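MTH396 protein (Methanothermobacter thermautotrophicus, PDB 1NXH) is of unknown function but forms an all-helical homodimer joined by interchain disulfides, and may be related to a subunit of an energy-converting hydrogenase. Local coordinates at residues E93-K96 with D97-E101; R65-R68 with E69-S73; L75-C78 with W79-D82; E85-V89 with D90-A94. One frame throughout, in Å; residues are numbered along the deposited sequence.

Interaction 1: E93-K96 with D97-E101; sequences EALK and DEITE
T100 turns its hydroxyl back along the helix: with OG1 anti to the carbonyl carbon and beside its own N (chi1 -74°), the oxygen lies 2.9 Å from K96 O and donates to it. The backbone N of T100 reaches the same K96 O at 3.0 Å from the opposite face of the carbonyl, so two donors hold this acceptor. On the adjoining flank of the helix, L95 has CG anti to its N (chi1 -179°), and its side chain runs alongside that of I99, L95 CD1 lying 4.1 Å from I99 CG1. This is the i to i+4 pattern of an amphipathic alpha-helix, here helix 89-104, with L95 and I99 buried against helix 109-124, while I99 and T100 also meet L71 of helix 63-74. E98 lays its extended chain across L95, bringing E98 OE2 to 3.4 Å from L95 CD1, while its OE1 pairs with R119. An alanine in place of E98 is likely to leave the R119 guanidinium without its carboxylate mate and L95 CD1 less covered. On the K96 side, E93 and D97 both turn their carboxylates to R68, which would offset their like charges; K96 NZ adds a weak salt bridge to E93 OE2 at 3.4 Å.

Interaction 2: R65-R68 with E69-S73; sequences RCIR and EKLHS
R65 to S73 form an unbroken run of alpha-helix, in which the carbonyls of R65-R68 each receive an amide from one turn further on, the i to i+4 pairing. The bond from L71 N to I67 O measures 2.8 Å and that from H72 N to R68 O 2.7 Å. The two before them are longer: both E69 N to R65 O and K70 N to C66 O span 3.2 Å. The side chains repeat this spacing. On the face turned to the rest of the chain I67 and L71 run side by side and point the same way, I67 CG2 meeting L71 CD1 at 3.8 Å. CG2 is the branch of I67 that stands anti to the backbone N, CG1 lying beside that N (chi1 -61°), and L71 CG also rests near the I67 carbonyl oxygen. On another face R65 and E69 form a second i to i+4 pair. Their salt bridge is long, 3.8 Å from R65 NH1 to E69 OE1; the oxygen comes to the edge of the guanidinium in its plane, but the two flat groups are turned 55° apart, so the pair is loosely matched. C66 SG forms a disulfide with C78 of the second subunit, and K70 NZ is hydrogen-bonded to Q76 OE1 of the same neighbour. Helix 63-74 thus lies between the dimer partner, which meets C66, E69, K70 and S73, and its own chain, where R68 pairs with E93 and D97 of helix 89-104, I67 packs on L104 of that helix, L71 on Y109 of helix 109-124, and H72 on helix 77-83.

Interaction 3: L75-C78 with W79-D82; sequences LQLC and WLVD
L77 CD2 sits at the apolar centre, 4.0 Å from L80 CB and equally 4.0 Å from V81 CG2. L77 and V81 lie alongside each other, whereas L80 slants across L77 and carries its methyls past the Q76 carbonyl, L80 CD2 coming within 3.6 Å of Q76 O. Around this core L80 also packs on I86 and L120, and on E31 of the second subunit. A serine in place of L80, lacking CG and both methyls, would probably open a gap facing I86 and L120 and leave the Q76 carbonyl without its apolar cover. Further out, C78 has SG anti to its own N (chi1 -176°), which puts the sulfur above the face of the W79 five-membered ring, though at 5.2 Å from its centroid; the same SG is disulfide-bonded to C66 of the second subunit. At the polar edge L80 N donates to Q76 O at 3.0 Å. L77 O takes V81 N at 2.9 Å and, more weakly, D82 N at 3.5 Å, a shared acceptor that accompanies the wider pi-type turn of 79-82. Helix 77-83 follows directly on the end of another helix: Q76, with positive phi, is the C-prime residue of a Schellman motif closing helix 63-74, and it doubles as the N-cap position of helix 77-83.

Interaction 4: E85-V89 with D90-A94; sequences EIISV and DDAEA
I87 meets D91 through one of its two branches. From CB the chain divides. The CG2 methyl, anti to the backbone N, reaches forward to the first turn of the helix, where it lies 3.7 Å from D91 CB, the two side chains crossing at about a right angle, and 4.3 Å from A92 CB. The other branch, CG1 and then CD1, is extended (chi2 -177°) and touches neither D91 nor A92; the side chain as a whole packs on L120 and L124. S88, at the N-cap position, follows. Its OG accepts from D91 N at 2.9 Å, a capping bond that gives a first-turn amide a partner, although the hydroxyl stands too close to D91 in the model and its exact place is doubtful. The regular helical bonding starts with S88 O, which receives A92 N at 2.9 Å, and V89 O then takes E93 N at 2.7 Å. V89 and E93 lie side by side, but only loosely, with V89 CG1 4.1 Å from E93 OE1, the E93 carboxylate being paired mainly with R68 of helix 63-74. The loop 85-89 thus turns the chain from helix 77-83 into helix 89-104: I86 rests on L80, while I87, V89 and A92 gather round V81. Helix 109-124 adds L120 and L124 against I87 and I123 against D91, and E85 extends to R58 of the second subunit in a salt bridge.

The four contacts follow the chain through three successive helices. Interaction 2 leads into interaction 3 across the helix end, where H72 O and L77 N, 2.9 Å apart, probably hydrogen-bond. Interaction 3 meets interaction 4 through a probable bond of 3.1 Å from I87 N to L80 O, and interaction 4 runs on into interaction 1, with which it shares E93 and A94. R68 of interaction 2 then ties the ends together through salt bridges, R68 NH2 to E93 OE2 and R68 NH1 to D97 OD1, each 2.5 Å, with centres of interactions 1 and 2 about 10 Å apart. L75 CD1 and L95 CD2, 3.9 Å apart, join interactions 3 and 1. Interactions 2 and 3 each supply one cysteine to the intersubunit disulfides; no active site is known.

Interaction 1: E93-K96 with D97-E101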
loop_
_atom_site.group_PDB
_atom_site.type_symbol
_atom_site.label_atom_id
_atom_site.label_comp_id
_atom_site.label_asym_id
_atom_site.label_seq_id
_atom_site.Cartn_x
_atom_site.Cartn_y
_atom_site.Cartn_z
ATOM N N GLU A 93 -8.205 -12.620 4.383
ATOM C CA GLU A 93 -7.305 -12.743 5.516
ATOM C C GLU A 93 -6.359 -13.914 5.317
ATOM O O GLU A 93 -5.137 -13.781 5.466
ATOM C CB GLU A 93 -8.101 -12.917 6.804
ATOM C CG GLU A 93 -7.464 -12.224 8.001
ATOM C CD GLU A 93 -7.522 -10.704 7.895
ATOM O OE1 GLU A 93 -8.631 -10.165 7.687
ATOM O OE2 GLU A 93 -6.465 -10.047 8.029
ATOM N N ALA A 94 -6.931 -15.060 4.963
ATOM C CA ALA A 94 -6.147 -16.266 4.718
ATOM C C ALA A 94 -5.019 -15.957 3.757
ATOM O O ALA A 94 -3.858 -16.216 4.060
ATOM C CB ALA A 94 -7.027 -17.341 4.130
ATOM N N LEU A 95 -5.381 -15.398 2.604
ATOM C CA LEU A 95 -4.422 -15.042 1.566
ATOM C C LEU A 95 -3.311 -14.134 2.072
ATOM O O LEU A 95 -2.121 -14.332 1.761
ATOM C CB LEU A 95 -5.130 -14.345 0.409
ATOM C CG LEU A 95 -4.192 -13.963 -0.747
ATOM C CD1 LEU A 95 -3.531 -15.226 -1.330
ATOM C CD2 LEU A 95 -4.980 -13.217 -1.822
ATOM N N LYS A 96 -3.697 -13.125 2.845
ATOM C CA LYS A 96 -2.711 -12.201 3.380
ATOM C C LYS A 96 -1.792 -12.948 4.338
ATOM O O LYS A 96 -0.593 -12.664 4.410
ATOM C CB LYS A 96 -3.418 -11.033 4.072
ATOM C CG LYS A 96 -4.061 -10.058 3.079
ATOM C CD LYS A 96 -5.333 -9.407 3.622
ATOM C CE LYS A 96 -5.039 -8.415 4.753
ATOM N NZ LYS A 96 -6.295 -7.888 5.375
ATOM N N ASP A 97 -2.350 -13.926 5.049
ATOM C CA ASP A 97 -1.565 -14.704 5.994
ATOM C C ASP A 97 -0.423 -15.430 5.306
ATOM O O ASP A 97 0.758 -15.189 5.594
ATOM C CB ASP A 97 -2.440 -15.727 6.711
ATOM C CG ASP A 97 -3.391 -15.086 7.688
ATOM O OD1 ASP A 97 -3.026 -14.035 8.251
ATOM O OD2 ASP A 97 -4.491 -15.634 7.908
ATOM N N GLU A 98 -0.789 -16.327 4.397
ATOM C CA GLU A 98 0.183 -17.116 3.659
ATOM C C GLU A 98 1.229 -16.310 2.917
ATOM O O GLU A 98 2.395 -16.702 2.918
ATOM C CB GLU A 98 -0.522 -18.043 2.685
ATOM C CG GLU A 98 -1.792 -17.494 2.131
ATOM C CD GLU A 98 -2.524 -18.542 1.355
ATOM O OE1 GLU A 98 -2.522 -19.704 1.816
ATOM O OE2 GLU A 98 -3.100 -18.217 0.294
ATOM N N ILE A 99 0.839 -15.207 2.274
ATOM C CA ILE A 99 1.833 -14.403 1.559
ATOM C C ILE A 99 2.773 -13.792 2.581
ATOM O O ILE A 99 3.989 -13.793 2.405
ATOM C CB ILE A 99 1.223 -13.229 0.750
ATOM C CG1 ILE A 99 0.080 -13.717 -0.148
ATOM C CG2 ILE A 99 2.326 -12.564 -0.112
ATOM C CD1 ILE A 99 0.520 -14.626 -1.271
ATOM N N THR A 100 2.197 -13.255 3.645
ATOM C CA THR A 100 2.989 -12.659 4.700
ATOM C C THR A 100 3.911 -13.717 5.289
ATOM O O THR A 100 5.094 -13.479 5.551
ATOM C CB THR A 100 2.070 -12.096 5.771
ATOM O OG1 THR A 100 1.476 -10.896 5.270
ATOM C CG2 THR A 100 2.829 -11.807 7.057
ATOM N N GLU A 101 3.363 -14.903 5.483
ATOM C CA GLU A 101 4.150 -15.988 6.023
ATOM C C GLU A 101 5.428 -16.090 5.199
ATOM O O GLU A 101 6.536 -16.187 5.734
ATOM C CB GLU A 101 3.361 -17.291 5.935
ATOM C CG GLU A 101 3.943 -18.408 6.772
ATOM C CD GLU A 101 2.960 -19.542 7.002
ATOM O OE1 GLU A 101 1.880 -19.304 7.592
ATOM O OE2 GLU A 101 3.271 -20.678 6.591
#

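Interaction 2: R65-R68 with E69-S73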
loop_
_atom_site.group_PDB
_atom_site.type_symbol
_atom_site.label_atom_id
_atom_site.label_comp_id
_atom_site.label_asym_id
_atom_site.label_seq_id
_atom_site.Cartn_x
_atom_site.Cartn_y
_atom_site.Cartn_z
ATOM N N ARG A 65 2.469 -6.816 10.474
ATOM C CA ARG A 65 1.342 -5.899 10.332
ATOM C C ARG A 65 1.540 -4.977 9.126
ATOM O O ARG A 65 0.634 -4.784 8.324
ATOM C CB ARG A 65 1.227 -5.084 11.623
ATOM C CG ARG A 65 0.265 -3.934 11.584
ATOM C CD ARG A 65 0.073 -3.394 12.997
ATOM N NE ARG A 65 1.192 -2.603 13.504
ATOM C CZ ARG A 65 1.562 -1.432 12.984
ATOM N NH1 ARG A 65 0.911 -0.920 11.936
ATOM N NH2 ARG A 65 2.568 -0.753 13.518
ATOM N N CYS A 66 2.739 -4.425 8.997
ATOM C CA CYS A 66 3.018 -3.521 7.906
ATOM C C CYS A 66 3.012 -4.185 6.542
ATOM O O CYS A 66 2.740 -3.537 5.515
ATOM C CB CYS A 66 4.344 -2.818 8.152
ATOM S SG CYS A 66 4.230 -1.464 9.374
ATOM N N ILE A 67 3.298 -5.480 6.527
ATOM C CA ILE A 67 3.318 -6.211 5.270
ATOM C C ILE A 67 1.903 -6.520 4.819
ATOM O O ILE A 67 1.587 -6.425 3.633
ATOM C CB ILE A 67 4.100 -7.529 5.389
ATOM C CG1 ILE A 67 5.560 -7.237 5.773
ATOM C CG2 ILE A 67 4.002 -8.289 4.063
ATOM C CD1 ILE A 67 6.385 -8.458 6.084
ATOM N N ARG A 68 1.055 -6.895 5.769
ATOM C CA ARG A 68 -0.328 -7.198 5.445
ATOM C C ARG A 68 -0.897 -5.967 4.797
ATOM O O ARG A 68 -1.513 -6.048 3.737
ATOM C CB ARG A 68 -1.132 -7.526 6.693
ATOM C CG ARG A 68 -0.501 -8.603 7.518
ATOM C CD ARG A 68 -1.499 -9.217 8.431
ATOM N NE ARG A 68 -2.673 -9.674 7.698
ATOM C CZ ARG A 68 -3.288 -10.821 7.972
ATOM N NH1 ARG A 68 -2.819 -11.597 8.948
ATOM N NH2 ARG A 68 -4.365 -11.198 7.288
ATOM N N GLU A 69 -0.676 -4.819 5.430
ATOM C CA GLU A 69 -1.168 -3.562 4.888
ATOM C C GLU A 69 -0.764 -3.414 3.426
ATOM O O GLU A 69 -1.619 -3.190 2.553
ATOM C CB GLU A 69 -0.616 -2.380 5.672
ATOM C CG GLU A 69 -1.283 -2.132 7.006
ATOM C CD GLU A 69 -0.922 -0.769 7.567
ATOM O OE1 GLU A 69 -1.188 -0.534 8.770
ATOM O OE2 GLU A 69 -0.381 0.068 6.804
ATOM N N LYS A 70 0.542 -3.542 3.168
ATOM C CA LYS A 70 1.084 -3.426 1.814
ATOM C C LYS A 70 0.338 -4.406 0.900
ATOM O O LYS A 70 -0.150 -4.032 -0.168
ATOM C CB LYS A 70 2.599 -3.719 1.830
ATOM C CG LYS A 70 3.408 -2.961 0.750
ATOM C CD LYS A 70 4.937 -3.032 0.981
ATOM C CE LYS A 70 5.791 -2.597 -0.260
ATOM N NZ LYS A 70 5.790 -1.128 -0.598
ATOM N N LEU A 71 0.222 -5.653 1.341
ATOM C CA LEU A 71 -0.469 -6.673 0.555
ATOM C C LEU A 71 -1.897 -6.270 0.238
ATOM O O LEU A 71 -2.314 -6.259 -0.917
ATOM C CB LEU A 71 -0.472 -8.011 1.300
ATOM C CG LEU A 71 0.936 -8.572 1.486
ATOM C CD1 LEU A 71 0.917 -9.800 2.370
ATOM C CD2 LEU A 71 1.521 -8.877 0.107
ATOM N N HIS A 72 -2.642 -5.943 1.280
ATOM C CA HIS A 72 -4.025 -5.553 1.118
ATOM C C HIS A 72 -4.133 -4.532 0.003
ATOM O O HIS A 72 -4.985 -4.647 -0.887
ATOM C CB HIS A 72 -4.555 -4.943 2.413
ATOM C CG HIS A 72 -6.045 -4.864 2.460
ATOM N ND1 HIS A 72 -6.841 -5.975 2.654
ATOM C CD2 HIS A 72 -6.890 -3.824 2.268
ATOM C CE1 HIS A 72 -8.113 -5.621 2.582
ATOM N NE2 HIS A 72 -8.171 -4.322 2.345
ATOM N N SER A 73 -3.250 -3.539 0.067
ATOM C CA SER A 73 -3.221 -2.464 -0.912
ATOM C C SER A 73 -2.846 -2.958 -2.290
ATOM O O SER A 73 -3.635 -2.877 -3.225
ATOM C CB SER A 73 -2.231 -1.384 -0.515
ATOM O OG SER A 73 -2.095 -0.468 -1.587
#

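Interaction 3: L75-C78 with W79-D82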
loop_
_atom_site.group_PDB
_atom_site.type_symbol
_atom_site.label_atom_id
_atom_site.label_comp_id
_atom_site.label_asym_id
_atom_site.label_seq_id
_atom_site.Cartn_x
_atom_site.Cartn_y
_atom_site.Cartn_z
ATOM N N LEU A 75 -2.834 -5.720 -3.571
ATOM C CA LEU A 75 -3.773 -6.696 -4.111
ATOM C C LEU A 75 -5.172 -6.130 -4.308
ATOM O O LEU A 75 -6.153 -6.864 -4.312
ATOM C CB LEU A 75 -3.843 -7.923 -3.213
ATOM C CG LEU A 75 -2.553 -8.742 -3.122
ATOM C CD1 LEU A 75 -2.828 -10.025 -2.336
ATOM C CD2 LEU A 75 -2.058 -9.088 -4.518
ATOM N N GLN A 76 -5.255 -4.819 -4.466
ATOM C CA GLN A 76 -6.524 -4.151 -4.705
ATOM C C GLN A 76 -7.659 -4.702 -3.844
ATOM O O GLN A 76 -8.802 -4.872 -4.315
ATOM C CB GLN A 76 -6.884 -4.275 -6.186
ATOM C CG GLN A 76 -5.719 -3.975 -7.167
ATOM C CD GLN A 76 -5.127 -2.558 -7.039
ATOM O OE1 GLN A 76 -5.860 -1.565 -6.929
ATOM N NE2 GLN A 76 -3.790 -2.464 -7.072
ATOM N N LEU A 77 -7.350 -4.963 -2.575
ATOM C CA LEU A 77 -8.343 -5.497 -1.672
ATOM C C LEU A 77 -9.286 -4.471 -1.104
ATOM O O LEU A 77 -10.353 -4.820 -0.600
ATOM C CB LEU A 77 -7.659 -6.261 -0.564
ATOM C CG LEU A 77 -7.013 -7.513 -1.136
ATOM C CD1 LEU A 77 -6.365 -8.252 -0.008
ATOM C CD2 LEU A 77 -8.056 -8.384 -1.818
ATOM N N CYS A 78 -8.902 -3.204 -1.176
ATOM C CA CYS A 78 -9.788 -2.149 -0.689
ATOM C C CYS A 78 -11.068 -2.309 -1.498
ATOM O O CYS A 78 -12.173 -2.203 -0.969
ATOM C CB CYS A 78 -9.184 -0.762 -0.961
ATOM S SG CYS A 78 -10.107 0.685 -0.315
ATOM N N TRP A 79 -10.889 -2.591 -2.786
ATOM C CA TRP A 79 -11.994 -2.743 -3.719
ATOM C C TRP A 79 -12.601 -4.119 -3.698
ATOM O O TRP A 79 -13.800 -4.288 -3.449
ATOM C CB TRP A 79 -11.525 -2.444 -5.138
ATOM C CG TRP A 79 -11.169 -1.031 -5.343
ATOM C CD1 TRP A 79 -9.924 -0.477 -5.286
ATOM C CD2 TRP A 79 -12.079 0.041 -5.587
ATOM N NE1 TRP A 79 -10.001 0.887 -5.481
ATOM C CE2 TRP A 79 -11.315 1.229 -5.667
ATOM C CE3 TRP A 79 -13.470 0.114 -5.747
ATOM C CZ2 TRP A 79 -11.894 2.475 -5.899
ATOM C CZ3 TRP A 79 -14.048 1.351 -5.979
ATOM C CH2 TRP A 79 -13.259 2.519 -6.053
ATOM N N LEU A 80 -11.766 -5.105 -3.976
ATOM C CA LEU A 80 -12.246 -6.464 -4.012
ATOM C C LEU A 80 -12.998 -6.889 -2.769
ATOM O O LEU A 80 -13.860 -7.751 -2.834
ATOM C CB LEU A 80 -11.079 -7.408 -4.267
ATOM C CG LEU A 80 -10.855 -7.678 -5.748
ATOM C CD1 LEU A 80 -11.297 -6.492 -6.568
ATOM C CD2 LEU A 80 -9.394 -7.979 -5.979
ATOM N N VAL A 81 -12.691 -6.285 -1.632
ATOM C CA VAL A 81 -13.365 -6.684 -0.423
ATOM C C VAL A 81 -14.188 -5.575 0.204
ATOM O O VAL A 81 -15.422 -5.552 0.079
ATOM C CB VAL A 81 -12.340 -7.224 0.567
ATOM C CG1 VAL A 81 -13.010 -7.662 1.858
ATOM C CG2 VAL A 81 -11.604 -8.406 -0.080
ATOM N N ASP A 82 -13.515 -4.639 0.855
ATOM C CA ASP A 82 -14.202 -3.549 1.530
ATOM C C ASP A 82 -15.316 -2.899 0.707
ATOM O O ASP A 82 -16.373 -2.552 1.242
ATOM C CB ASP A 82 -13.186 -2.483 1.951
ATOM C CG ASP A 82 -11.926 -3.080 2.601
ATOM O OD1 ASP A 82 -11.092 -2.294 3.111
ATOM O OD2 ASP A 82 -11.756 -4.324 2.600
#

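Interaction 4: E85-V89 with D90-A94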
loop_
_atom_site.group_PDB
_atom_site.type_symbol
_atom_site.label_atom_id
_atom_site.label_comp_id
_atom_site.label_asym_id
_atom_site.label_seq_id
_atom_site.Cartn_x
_atom_site.Cartn_y
_atom_site.Cartn_z
ATOM N N GLU A 85 -16.827 -6.447 -2.433
ATOM C CA GLU A 85 -17.147 -7.677 -1.719
ATOM C C GLU A 85 -17.114 -8.895 -2.646
ATOM O O GLU A 85 -17.807 -9.878 -2.424
ATOM C CB GLU A 85 -18.522 -7.571 -1.058
ATOM C CG GLU A 85 -18.660 -6.418 -0.103
ATOM C CD GLU A 85 -19.976 -6.471 0.641
ATOM O OE1 GLU A 85 -20.240 -7.500 1.296
ATOM O OE2 GLU A 85 -20.756 -5.495 0.570
ATOM N N ILE A 86 -16.302 -8.805 -3.688
ATOM C CA ILE A 86 -16.121 -9.882 -4.648
ATOM C C ILE A 86 -15.392 -11.035 -3.948
ATOM O O ILE A 86 -15.477 -12.197 -4.367
ATOM C CB ILE A 86 -15.249 -9.409 -5.810
ATOM C CG1 ILE A 86 -15.979 -8.333 -6.600
ATOM C CG2 ILE A 86 -14.853 -10.577 -6.684
ATOM C CD1 ILE A 86 -15.108 -7.699 -7.663
ATOM N N ILE A 87 -14.661 -10.700 -2.888
ATOM C CA ILE A 87 -13.914 -11.696 -2.118
ATOM C C ILE A 87 -14.216 -11.703 -0.613
ATOM O O ILE A 87 -14.189 -10.672 0.058
ATOM C CB ILE A 87 -12.413 -11.531 -2.349
ATOM C CG1 ILE A 87 -12.099 -12.029 -3.760
ATOM C CG2 ILE A 87 -11.628 -12.269 -1.273
ATOM C CD1 ILE A 87 -10.660 -11.995 -4.118
ATOM N N SER A 88 -14.506 -12.885 -0.094
ATOM C CA SER A 88 -14.836 -13.013 1.308
ATOM C C SER A 88 -13.687 -12.548 2.156
ATOM O O SER A 88 -12.522 -12.679 1.767
ATOM C CB SER A 88 -15.137 -14.462 1.657
ATOM O OG SER A 88 -13.963 -15.240 1.546
ATOM N N VAL A 89 -14.027 -12.006 3.320
ATOM C CA VAL A 89 -13.014 -11.539 4.257
ATOM C C VAL A 89 -12.154 -12.731 4.645
ATOM O O VAL A 89 -10.928 -12.641 4.727
ATOM C CB VAL A 89 -13.637 -10.959 5.552
ATOM C CG1 VAL A 89 -12.556 -10.790 6.598
ATOM C CG2 VAL A 89 -14.297 -9.600 5.278
ATOM N N ASP A 90 -12.826 -13.851 4.883
ATOM C CA ASP A 90 -12.155 -15.077 5.263
ATOM C C ASP A 90 -11.086 -15.379 4.233
ATOM O O ASP A 90 -9.921 -15.571 4.582
ATOM C CB ASP A 90 -13.177 -16.204 5.362
ATOM C CG ASP A 90 -14.294 -15.881 6.352
ATOM O OD1 ASP A 90 -15.127 -16.764 6.637
ATOM O OD2 ASP A 90 -14.346 -14.732 6.847
ATOM N N ASP A 91 -11.479 -15.395 2.963
ATOM C CA ASP A 91 -10.528 -15.644 1.883
ATOM C C ASP A 91 -9.377 -14.641 1.993
ATOM O O ASP A 91 -8.195 -15.020 2.073
ATOM C CB ASP A 91 -11.196 -15.468 0.511
ATOM C CG ASP A 91 -12.050 -16.654 0.106
ATOM O OD1 ASP A 91 -12.798 -16.519 -0.889
ATOM O OD2 ASP A 91 -11.970 -17.715 0.766
ATOM N N ALA A 92 -9.743 -13.361 2.008
ATOM C CA ALA A 92 -8.777 -12.275 2.067
ATOM C C ALA A 92 -7.735 -12.430 3.157
ATOM O O ALA A 92 -6.531 -12.382 2.895
ATOM C CB ALA A 92 -9.504 -10.947 2.233
ATOM N N GLU A 93 -8.205 -12.620 4.383
ATOM C CA GLU A 93 -7.305 -12.743 5.516
ATOM C C GLU A 93 -6.359 -13.914 5.317
ATOM O O GLU A 93 -5.137 -13.781 5.466
ATOM C CB GLU A 93 -8.101 -12.917 6.804
ATOM C CG GLU A 93 -7.464 -12.224 8.001
ATOM C CD GLU A 93 -7.522 -10.704 7.895
ATOM O OE1 GLU A 93 -8.631 -10.165 7.687
ATOM O OE2 GLU A 93 -6.465 -10.047 8.029
ATOM N N ALA A 94 -6.931 -15.060 4.963
ATOM C CA ALA A 94 -6.147 -16.266 4.718
ATOM C C ALA A 94 -5.019 -15.957 3.757
ATOM O O ALA A 94 -3.858 -16.216 4.060
ATOM C CB ALA A 94 -7.027 -17.341 4.130
#